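Local coordinates for cytochrome c-552/4 domain-containing protein (Ignicoccus hospitalis KIN4/I, PDB 4QO5), which is a membrane-associated octaheme cytochrome c of unassigned function that probably carries electrons through its bound c-type hemes, at residues Asn307-Leu312 with His323-Thr328; Leu319-Pro324 with Gly376-Ala381. One frame throughout, in Å; residues are numbered along the deposited sequence.

Interaction 1 of 2, residues Asn307-Leu312 with His323-Thr328. With HEC (heme c), chain G.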
ATOM      1  N   ASN A 307     -19.028  21.202  -1.990  1.00 18.40           N
ATOM      2  CA  ASN A 307     -18.498  21.419  -3.329  1.00 19.35           C
ATOM      3  C   ASN A 307     -17.011  21.581  -3.153  1.00 25.41           C
ATOM      4  O   ASN A 307     -16.539  22.692  -2.881  1.00 21.65           O
ATOM      5  CB  ASN A 307     -19.077  22.693  -3.926  1.00 21.69           C
ATOM      6  CG  ASN A 307     -18.594  22.936  -5.352  1.00 25.94           C
ATOM      7  OD1 ASN A 307     -17.676  22.268  -5.833  1.00 30.21           O
ATOM      8  ND2 ASN A 307     -19.196  23.895  -6.018  1.00 26.47           N
ATOM      9  N   VAL A 308     -16.272  20.485  -3.303  1.00 23.48           N
ATOM     10  CA  VAL A 308     -14.840  20.522  -2.999  1.00 20.61           C
ATOM     11  C   VAL A 308     -14.049  21.469  -3.901  1.00 24.51           C
ATOM     12  O   VAL A 308     -12.988  21.949  -3.502  1.00 22.85           O
ATOM     13  CB  VAL A 308     -14.200  19.128  -3.015  1.00 25.91           C
ATOM     14  CG1 VAL A 308     -14.888  18.237  -1.997  1.00 32.38           C
ATOM     15  CG2 VAL A 308     -14.301  18.524  -4.391  1.00 31.84           C
ATOM     16  N   ASP A 309     -14.559  21.732  -5.105  1.00 24.14           N
ATOM     17  CA  ASP A 309     -13.906  22.644  -6.049  1.00 28.06           C
ATOM     18  C   ASP A 309     -13.609  24.013  -5.429  1.00 27.90           C
ATOM     19  O   ASP A 309     -12.611  24.661  -5.769  1.00 29.03           O
ATOM     20  CB  ASP A 309     -14.795  22.898  -7.283  1.00 33.61           C
ATOM     21  CG  ASP A 309     -15.304  21.618  -7.931  1.00 39.36           C
ATOM     22  OD1 ASP A 309     -16.263  21.716  -8.729  1.00 37.27           O
ATOM     23  OD2 ASP A 309     -14.759  20.529  -7.643  1.00 40.86           O
ATOM     24  N   THR A 310     -14.493  24.462  -4.538  1.00 24.88           N
ATOM     25  CA  THR A 310     -14.429  25.823  -4.018  1.00 23.08           C
ATOM     26  C   THR A 310     -13.169  26.114  -3.207  1.00 25.46           C
ATOM     27  O   THR A 310     -12.861  27.270  -2.935  1.00 24.41           O
ATOM     28  CB  THR A 310     -15.659  26.187  -3.164  1.00 27.47           C
ATOM     29  OG1 THR A 310     -15.674  25.392  -1.974  1.00 28.74           O
ATOM     30  CG2 THR A 310     -16.925  25.950  -3.947  1.00 26.24           C
ATOM     31  N   ARG A 311     -12.454  25.066  -2.822  1.00 20.80           N
ATOM     32  CA  ARG A 311     -11.236  25.223  -2.040  1.00 23.16           C
ATOM     33  C   ARG A 311      -9.956  25.153  -2.866  1.00 27.54           C
ATOM     34  O   ARG A 311      -8.880  25.499  -2.376  1.00 26.44           O
ATOM     35  CB  ARG A 311     -11.195  24.189  -0.925  1.00 25.26           C
ATOM     36  CG  ARG A 311     -12.325  24.374   0.047  1.00 32.15           C
ATOM     37  CD  ARG A 311     -11.893  24.008   1.410  1.00 37.96           C
ATOM     38  NE  ARG A 311     -12.957  24.173   2.378  1.00 31.99           N
ATOM     39  CZ  ARG A 311     -12.892  23.679   3.600  1.00 29.31           C
ATOM     40  NH1 ARG A 311     -11.804  23.008   3.971  1.00 33.13           N
ATOM     41  NH2 ARG A 311     -13.905  23.837   4.441  1.00 25.53           N
ATOM     42  N   LEU A 312     -10.083  24.744  -4.127  1.00 25.71           N
ATOM     43  CA  LEU A 312      -8.924  24.506  -4.982  1.00 22.00           C
ATOM     44  C   LEU A 312      -8.631  25.690  -5.898  1.00 26.53           C
ATOM     45  O   LEU A 312      -9.548  26.228  -6.534  1.00 24.03           O
ATOM     46  CB  LEU A 312      -9.161  23.250  -5.824  1.00 21.83           C
ATOM     47  CG  LEU A 312      -9.640  22.015  -5.065  1.00 24.07           C
ATOM     48  CD1 LEU A 312     -10.087  20.919  -6.047  1.00 25.34           C
ATOM     49  CD2 LEU A 312      -8.554  21.488  -4.127  1.00 22.98           C
ATOM     50  N   HIS A 323      -3.606  23.312 -14.351  1.00 19.78           N
ATOM     51  CA  HIS A 323      -4.237  24.540 -14.844  1.00 20.76           C
ATOM     52  C   HIS A 323      -5.107  25.175 -13.764  1.00 18.82           C
ATOM     53  O   HIS A 323      -5.522  24.508 -12.841  1.00 21.50           O
ATOM     54  CB  HIS A 323      -5.095  24.204 -16.055  1.00 23.25           C
ATOM     55  CG  HIS A 323      -6.057  23.085 -15.814  1.00 22.14           C
ATOM     56  ND1 HIS A 323      -5.676  21.761 -15.856  1.00 24.30           N
ATOM     57  CD2 HIS A 323      -7.380  23.086 -15.520  1.00 23.42           C
ATOM     58  CE1 HIS A 323      -6.724  20.995 -15.606  1.00 26.28           C
ATOM     59  NE2 HIS A 323      -7.771  21.773 -15.397  1.00 23.64           N
ATOM     60  N   PRO A 324      -5.410  26.483 -13.896  1.00 23.27           N
ATOM     61  CA  PRO A 324      -6.278  27.068 -12.866  1.00 20.49           C
ATOM     62  C   PRO A 324      -7.612  26.325 -12.797  1.00 22.73           C
ATOM     63  O   PRO A 324      -8.080  25.799 -13.810  1.00 22.06           O
ATOM     64  CB  PRO A 324      -6.482  28.516 -13.357  1.00 21.17           C
ATOM     65  CG  PRO A 324      -5.272  28.799 -14.197  1.00 27.16           C
ATOM     66  CD  PRO A 324      -4.915  27.481 -14.855  1.00 25.63           C
ATOM     67  N   MET A 325      -8.204  26.251 -11.611  1.00 19.51           N
ATOM     68  CA  MET A 325      -9.426  25.466 -11.429  1.00 21.23           C
ATOM     69  C   MET A 325     -10.572  25.966 -12.331  1.00 22.32           C
ATOM     70  O   MET A 325     -10.779  27.162 -12.465  1.00 22.77           O
ATOM     71  CB  MET A 325      -9.846  25.534  -9.958  1.00 23.98           C
ATOM     72  CG  MET A 325     -10.861  24.505  -9.540  1.00 29.70           C
ATOM     73  SD  MET A 325     -10.121  22.856  -9.626  1.00 31.41           S
ATOM     74  CE  MET A 325     -11.606  21.851  -9.654  1.00 38.24           C
ATOM     75  N   PRO A 326     -11.316  25.050 -12.967  1.00 21.98           N
ATOM     76  CA  PRO A 326     -12.513  25.517 -13.693  1.00 20.66           C
ATOM     77  C   PRO A 326     -13.527  26.221 -12.792  1.00 22.49           C
ATOM     78  O   PRO A 326     -13.661  25.839 -11.620  1.00 21.93           O
ATOM     79  CB  PRO A 326     -13.115  24.213 -14.233  1.00 25.20           C
ATOM     80  CG  PRO A 326     -11.936  23.288 -14.371  1.00 23.74           C
ATOM     81  CD  PRO A 326     -11.020  23.627 -13.218  1.00 22.71           C
ATOM     82  N   ARG A 327     -14.243  27.212 -13.342  1.00 22.37           N
ATOM     83  CA  ARG A 327     -15.236  27.960 -12.582  1.00 26.85           C
ATOM     84  C   ARG A 327     -16.466  27.141 -12.234  1.00 27.95           C
ATOM     85  O   ARG A 327     -17.057  27.332 -11.173  1.00 30.66           O
ATOM     86  CB  ARG A 327     -15.679  29.213 -13.348  1.00 29.03           C
ATOM     87  CG  ARG A 327     -14.592  30.246 -13.470  1.00 32.43           C
ATOM     88  CD  ARG A 327     -15.088  31.481 -14.212  1.00 30.54           C
ATOM     89  NE  ARG A 327     -14.037  32.496 -14.239  1.00 39.84           N
ATOM     90  CZ  ARG A 327     -14.225  33.781 -13.957  1.00 49.22           C
ATOM     91  NH1 ARG A 327     -15.433  34.226 -13.629  1.00 49.44           N
ATOM     92  NH2 ARG A 327     -13.203  34.619 -14.008  1.00 47.67           N
ATOM     93  N   THR A 328     -16.876  26.250 -13.135  1.00 26.53           N
ATOM     94  CA  THR A 328     -18.046  25.412 -12.866  1.00 24.26           C
ATOM     95  C   THR A 328     -17.704  23.927 -12.908  1.00 26.13           C
ATOM     96  O   THR A 328     -16.638  23.534 -13.382  1.00 27.61           O
ATOM     97  CB  THR A 328     -19.205  25.653 -13.865  1.00 27.55           C
ATOM     98  OG1 THR A 328     -19.017  24.854 -15.042  1.00 30.24           O
ATOM     99  CG2 THR A 328     -19.301  27.132 -14.249  1.00 30.66           C
TER
HETATM  100 FE   HEC G 606     -13.049  12.646  -4.578  1.00 19.01          FE
HETATM  101  CHA HEC G 606     -12.642  14.731  -7.311  1.00 19.25           C
HETATM  102  CHB HEC G 606     -11.519  14.974  -2.552  1.00 20.89           C
HETATM  103  CHC HEC G 606     -14.024  10.855  -1.828  1.00 19.25           C
HETATM  104  CHD HEC G 606     -14.163  10.162  -6.583  1.00 23.30           C
HETATM  105  NA  HEC G 606     -12.271  14.519  -4.855  1.00 17.99           N
HETATM  106  C1A HEC G 606     -12.158  15.151  -6.086  1.00 19.20           C
HETATM  107  C2A HEC G 606     -11.455  16.401  -5.863  1.00 17.33           C
HETATM  108  C3A HEC G 606     -11.147  16.480  -4.553  1.00 22.01           C
HETATM  109  C4A HEC G 606     -11.639  15.292  -3.891  1.00 21.45           C
HETATM  110  CMA HEC G 606     -10.382  17.614  -3.832  1.00 18.22           C
HETATM  111  CAA HEC G 606     -11.116  17.411  -6.983  1.00 23.91           C
HETATM  112  CBA HEC G 606     -12.314  18.287  -7.345  1.00 26.08           C
HETATM  113  CGA HEC G 606     -13.140  17.645  -8.429  1.00 35.15           C
HETATM  114  O1A HEC G 606     -14.375  17.509  -8.213  1.00 40.54           O
HETATM  115  O2A HEC G 606     -12.579  17.260  -9.496  1.00 30.47           O
HETATM  116  NB  HEC G 606     -12.795  12.854  -2.606  1.00 22.01           N
HETATM  117  C1B HEC G 606     -12.182  13.917  -1.951  1.00 22.80           C
HETATM  118  C2B HEC G 606     -12.390  13.749  -0.520  1.00 21.40           C
HETATM  119  C3B HEC G 606     -13.130  12.633  -0.350  1.00 19.96           C
HETATM  120  C4B HEC G 606     -13.353  12.045  -1.639  1.00 22.84           C
HETATM  121  CMB HEC G 606     -11.911  14.768   0.538  1.00 21.59           C
HETATM  122  CAB HEC G 606     -13.776  11.950   0.879  1.00 30.18           C
HETATM  123  CBB HEC G 606     -14.139  12.834   2.099  1.00 22.61           C
HETATM  124  NC  HEC G 606     -13.876  10.839  -4.252  1.00 16.35           N
HETATM  125  C1C HEC G 606     -14.248  10.296  -3.052  1.00 15.96           C
HETATM  126  C2C HEC G 606     -14.679   8.916  -3.277  1.00 16.23           C
HETATM  127  C3C HEC G 606     -15.017   8.909  -4.580  1.00 22.70           C
HETATM  128  C4C HEC G 606     -14.332  10.005  -5.226  1.00 21.87           C
HETATM  129  CMC HEC G 606     -15.453   8.252  -2.109  1.00 18.00           C
HETATM  130  CAC HEC G 606     -15.701   7.857  -5.499  1.00 27.44           C
HETATM  131  CBC HEC G 606     -16.804   6.940  -4.900  1.00 18.37           C
HETATM  132  ND  HEC G 606     -13.332  12.482  -6.643  1.00 24.42           N
HETATM  133  C1D HEC G 606     -13.840  11.320  -7.237  1.00 20.23           C
HETATM  134  C2D HEC G 606     -13.965  11.524  -8.660  1.00 21.27           C
HETATM  135  C3D HEC G 606     -13.497  12.954  -8.895  1.00 19.58           C
HETATM  136  C4D HEC G 606     -13.141  13.473  -7.590  1.00 24.19           C
HETATM  137  CMD HEC G 606     -14.465  10.509  -9.710  1.00 19.79           C
HETATM  138  CAD HEC G 606     -13.456  13.697 -10.244  1.00 19.14           C
HETATM  139  CBD HEC G 606     -14.738  14.507 -10.408  1.00 23.36           C
HETATM  140  CGD HEC G 606     -14.626  15.309 -11.685  1.00 25.66           C
HETATM  141  O1D HEC G 606     -13.831  16.290 -11.712  1.00 25.57           O
HETATM  142  O2D HEC G 606     -15.344  14.978 -12.667  1.00 24.59           O

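Interaction 2 of 2, residues Leu319-Pro324 with Gly376-Ala381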
ATOM      1  N   LEU A 319      -4.632  17.968 -17.565  1.00 22.02           N
ATOM      2  CA  LEU A 319      -5.488  17.705 -18.717  1.00 23.74           C
ATOM      3  C   LEU A 319      -5.106  18.536 -19.944  1.00 28.13           C
ATOM      4  O   LEU A 319      -5.915  19.339 -20.415  1.00 24.35           O
ATOM      5  CB  LEU A 319      -6.948  17.964 -18.339  1.00 26.71           C
ATOM      6  CG  LEU A 319      -7.478  17.051 -17.225  1.00 29.72           C
ATOM      7  CD1 LEU A 319      -8.803  17.572 -16.657  1.00 31.05           C
ATOM      8  CD2 LEU A 319      -7.616  15.601 -17.727  1.00 25.89           C
ATOM      9  N   ILE A 320      -3.887  18.365 -20.465  1.00 22.92           N
ATOM     10  CA  ILE A 320      -2.891  17.412 -19.952  1.00 19.79           C
ATOM     11  C   ILE A 320      -1.925  18.106 -18.979  1.00 20.84           C
ATOM     12  O   ILE A 320      -1.137  17.445 -18.297  1.00 21.94           O
ATOM     13  CB  ILE A 320      -2.080  16.804 -21.103  1.00 21.25           C
ATOM     14  CG1 ILE A 320      -1.294  17.910 -21.814  1.00 24.24           C
ATOM     15  CG2 ILE A 320      -3.005  16.034 -22.059  1.00 24.98           C
ATOM     16  CD1 ILE A 320      -0.381  17.426 -22.917  1.00 26.34           C
ATOM     17  N   TYR A 321      -2.009  19.436 -18.912  1.00 21.45           N
ATOM     18  CA  TYR A 321      -1.216  20.233 -17.967  1.00 22.07           C
ATOM     19  C   TYR A 321      -2.040  20.614 -16.737  1.00 22.10           C
ATOM     20  O   TYR A 321      -3.267  20.660 -16.804  1.00 25.16           O
ATOM     21  CB  TYR A 321      -0.721  21.507 -18.653  1.00 23.37           C
ATOM     22  CG  TYR A 321       0.024  21.229 -19.940  1.00 24.14           C
ATOM     23  CD1 TYR A 321       1.320  20.717 -19.914  1.00 23.82           C
ATOM     24  CD2 TYR A 321      -0.574  21.439 -21.171  1.00 24.82           C
ATOM     25  CE1 TYR A 321       1.999  20.451 -21.086  1.00 23.80           C
ATOM     26  CE2 TYR A 321       0.098  21.170 -22.347  1.00 27.18           C
ATOM     27  CZ  TYR A 321       1.388  20.671 -22.296  1.00 27.47           C
ATOM     28  OH  TYR A 321       2.069  20.398 -23.466  1.00 27.52           O
ATOM     29  N   ALA A 322      -1.364  20.904 -15.628  1.00 20.74           N
ATOM     30  CA  ALA A 322      -2.021  21.473 -14.458  1.00 21.61           C
ATOM     31  C   ALA A 322      -2.445  22.895 -14.839  1.00 22.40           C
ATOM     32  O   ALA A 322      -1.730  23.596 -15.566  1.00 23.30           O
ATOM     33  CB  ALA A 322      -1.078  21.494 -13.258  1.00 21.23           C
ATOM     34  N   HIS A 323      -3.606  23.312 -14.351  1.00 19.78           N
ATOM     35  CA  HIS A 323      -4.237  24.540 -14.844  1.00 20.76           C
ATOM     36  C   HIS A 323      -5.107  25.175 -13.764  1.00 18.82           C
ATOM     37  O   HIS A 323      -5.522  24.508 -12.841  1.00 21.50           O
ATOM     38  CB  HIS A 323      -5.095  24.204 -16.055  1.00 23.25           C
ATOM     39  CG  HIS A 323      -6.057  23.085 -15.814  1.00 22.14           C
ATOM     40  ND1 HIS A 323      -5.676  21.761 -15.856  1.00 24.30           N
ATOM     41  CD2 HIS A 323      -7.380  23.086 -15.520  1.00 23.42           C
ATOM     42  CE1 HIS A 323      -6.724  20.995 -15.606  1.00 26.28           C
ATOM     43  NE2 HIS A 323      -7.771  21.773 -15.397  1.00 23.64           N
ATOM     44  N   PRO A 324      -5.410  26.483 -13.896  1.00 23.27           N
ATOM     45  CA  PRO A 324      -6.278  27.068 -12.866  1.00 20.49           C
ATOM     46  C   PRO A 324      -7.612  26.325 -12.797  1.00 22.73           C
ATOM     47  O   PRO A 324      -8.080  25.799 -13.810  1.00 22.06           O
ATOM     48  CB  PRO A 324      -6.482  28.516 -13.357  1.00 21.17           C
ATOM     49  CG  PRO A 324      -5.272  28.799 -14.197  1.00 27.16           C
ATOM     50  CD  PRO A 324      -4.915  27.481 -14.855  1.00 25.63           C
ATOM     51  N   GLY A 376       4.866  32.640 -24.379  1.00 58.16           N
ATOM     52  CA  GLY A 376       5.231  31.704 -23.335  1.00 55.03           C
ATOM     53  C   GLY A 376       4.029  31.265 -22.517  1.00 50.77           C
ATOM     54  O   GLY A 376       4.173  30.552 -21.523  1.00 51.83           O
ATOM     55  N   LYS A 377       2.837  31.680 -22.939  1.00 43.26           N
ATOM     56  CA  LYS A 377       1.618  31.378 -22.191  1.00 45.00           C
ATOM     57  C   LYS A 377       0.768  30.288 -22.838  1.00 37.06           C
ATOM     58  O   LYS A 377       0.710  30.173 -24.061  1.00 36.74           O
ATOM     59  CB  LYS A 377       0.760  32.634 -22.037  1.00 48.90           C
ATOM     60  CG  LYS A 377       1.289  33.656 -21.041  1.00 53.99           C
ATOM     61  CD  LYS A 377       0.292  34.801 -20.895  1.00 59.12           C
ATOM     62  CE  LYS A 377       0.850  35.950 -20.071  1.00 63.22           C
ATOM     63  NZ  LYS A 377      -0.086  37.113 -20.071  1.00 64.77           N
ATOM     64  N   PHE A 378       0.095  29.501 -22.007  1.00 34.84           N
ATOM     65  CA  PHE A 378      -0.930  28.593 -22.513  1.00 32.71           C
ATOM     66  C   PHE A 378      -2.206  29.371 -22.814  1.00 35.40           C
ATOM     67  O   PHE A 378      -2.387  30.489 -22.340  1.00 36.07           O
ATOM     68  CB  PHE A 378      -1.243  27.501 -21.500  1.00 30.59           C
ATOM     69  CG  PHE A 378      -0.136  26.501 -21.323  1.00 38.22           C
ATOM     70  CD1 PHE A 378      -0.084  25.363 -22.112  1.00 35.23           C
ATOM     71  CD2 PHE A 378       0.851  26.699 -20.365  1.00 37.09           C
ATOM     72  CE1 PHE A 378       0.939  24.435 -21.945  1.00 37.07           C
ATOM     73  CE2 PHE A 378       1.872  25.776 -20.198  1.00 42.61           C
ATOM     74  CZ  PHE A 378       1.912  24.642 -20.990  1.00 39.01           C
ATOM     75  N   LEU A 379      -3.084  28.775 -23.609  1.00 34.72           N
ATOM     76  CA  LEU A 379      -4.431  29.303 -23.808  1.00 37.66           C
ATOM     77  C   LEU A 379      -5.380  28.550 -22.877  1.00 32.27           C
ATOM     78  O   LEU A 379      -5.222  27.337 -22.666  1.00 29.29           O
ATOM     79  CB  LEU A 379      -4.862  29.139 -25.265  1.00 39.25           C
ATOM     80  CG  LEU A 379      -3.936  29.834 -26.272  1.00 44.28           C
ATOM     81  CD1 LEU A 379      -4.254  29.413 -27.695  1.00 43.92           C
ATOM     82  CD2 LEU A 379      -4.028  31.343 -26.125  1.00 43.52           C
ATOM     83  N   TYR A 380      -6.349  29.263 -22.305  1.00 28.78           N
ATOM     84  CA  TYR A 380      -7.283  28.651 -21.364  1.00 27.63           C
ATOM     85  C   TYR A 380      -8.653  28.540 -22.016  1.00 26.22           C
ATOM     86  O   TYR A 380      -9.003  29.334 -22.887  1.00 26.93           O
ATOM     87  CB  TYR A 380      -7.410  29.475 -20.083  1.00 32.01           C
ATOM     88  CG  TYR A 380      -6.155  29.595 -19.245  1.00 35.76           C
ATOM     89  CD1 TYR A 380      -5.190  28.599 -19.243  1.00 37.19           C
ATOM     90  CD2 TYR A 380      -5.952  30.711 -18.437  1.00 41.29           C
ATOM     91  CE1 TYR A 380      -4.036  28.717 -18.461  1.00 38.88           C
ATOM     92  CE2 TYR A 380      -4.817  30.839 -17.657  1.00 41.89           C
ATOM     93  CZ  TYR A 380      -3.861  29.843 -17.672  1.00 42.80           C
ATOM     94  OH  TYR A 380      -2.733  29.982 -16.886  1.00 43.94           O
ATOM     95  N   ALA A 381      -9.428  27.562 -21.567  1.00 24.38           N
ATOM     96  CA  ALA A 381     -10.728  27.258 -22.155  1.00 25.68           C
ATOM     97  C   ALA A 381     -11.748  28.348 -21.888  1.00 25.80           C
ATOM     98  O   ALA A 381     -11.622  29.110 -20.930  1.00 26.93           O
ATOM     99  CB  ALA A 381     -11.250  25.918 -21.611  1.00 25.65           C
TER

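Interaction 1 of 2, residues Asn307-Leu312 with His323-Thr328
The carbonyl oxygen of Leu312 accepts a hydrogen bond from Arg399 NH2, and the methylenes of Met325 lie against it without bonding, Met325 CB being 3.5 Å from Leu312 O. From there Met325 carries the whole contact. Its CG stands anti to the backbone N (chi1 -165°) and the chain bends at the next bond (chi2 67°), which lays SD alongside Leu312, 3.9 Å from Leu312 CB. The terminal CE then lies 4.0 Å from Leu312 CD1, and at the same distance from Asp309 OD2, the Asp309 and Met325 side chains crossing at roughly a right angle. An alanine in place of Met325 would keep CB near the carbonyl but is likely to open a gap beside Leu312 and remove the methyl that lies against Asp309.

Asp309 and Leu312, joined by Val308, also wall a heme c. Leu312 CD1 and Val308 CG2 both meet the propionate methylene, Val308 CG2 lying 3.6 Å from HEC CBA. Asp309 OD2 approaches the propionate oxygen HEC O1A to 3.1 Å. Two carboxylates this close in a buried place would probably raise the proton affinity of one or the other; Asp309 OD1 is tied to Ser125 OG.

Asp309 belongs to the 3-10 turn 308-311, which leads into strand 314-315. That strand pairs antiparallel with strand 323-324, and the pairing continues past it in a backbone bond between Met325 and Trp313. Helix 393-407 flanks both segments, touching Arg311 through Ile406, Pro324 through Met396 and Met325 through Arg399.

Interaction 2 of 2, residues Leu319-Pro324 with Gly376-Ala381
Phe378 and Tyr380 reach from an extended loop to Tyr321 and Pro324, beside the two-stranded antiparallel sheet formed by strands 314-315 and 323-324. The loop begins with Gly376, at a positive phi where a side chain would clash with the carbonyl before it. Beyond it the residues alternate: Phe378 and Tyr380 direct their side chains to the 319-324 segment, while those of Lys377 and Leu379 do not reach it.

At Phe378, CG lies anti to the carbonyl carbon (chi1 -70°), and the ring is carried to one face of Tyr321. Its CE1 does the touching, 3.4 Å from Tyr321 CE2, above the CD2-CE2 side of that ring rather than its centre. The two rings form an oblique aromatic pair, their planes at 48° and their centroids 4.6 Å apart. The Tyr321 ring is thus sandwiched, because CG1 of Ile320, which follows a cis peptide bond, lies 3.5 Å above the opposite face. Its hydroxyl bonds to Leu369 O, and helix 413-447 packs against it through Asn431, Thr434 and Leu435.

Leu379 is anchored by its backbone to Ser368, holding the loop between its two aromatic contacts. Tyr380 then meets the proline ring: Pro324 CD comes within 3.8 Å of Tyr380 CZ and makes an off-centre CH-pi contact, 4.2 Å from the ring centroid. Ala381 closes the segment with backbone bonds to Pro366 and Gly389.

On the facing segment, Tyr321 O gathers two donors of its own segment, Leu319 N at 3.1 Å and, in its carbonyl plane, His323 ND1 at 2.8 Å with an N-H...O angle of 165°.

Overall arrangement
Along the chain the order is 307-312, 319-324, 323-328 and 376-381, so the segments of interactions 1 and 2 overlap at His323 and Pro324, the residues of strand 323-324. The two centres are 14 Å apart. Interaction 1 lies about 12 Å from the centre of the chain, against a heme; interaction 2 lies about 21 Å out and is partly exposed. The shared strand thus places the two contacts at successive depths, although Leu319 of 319-324 also lines a heme pocket. Besides strand 323-324 they have a common partner in Gly389, whose backbone bonds to Arg327 of the first pair and Ala381 of the second.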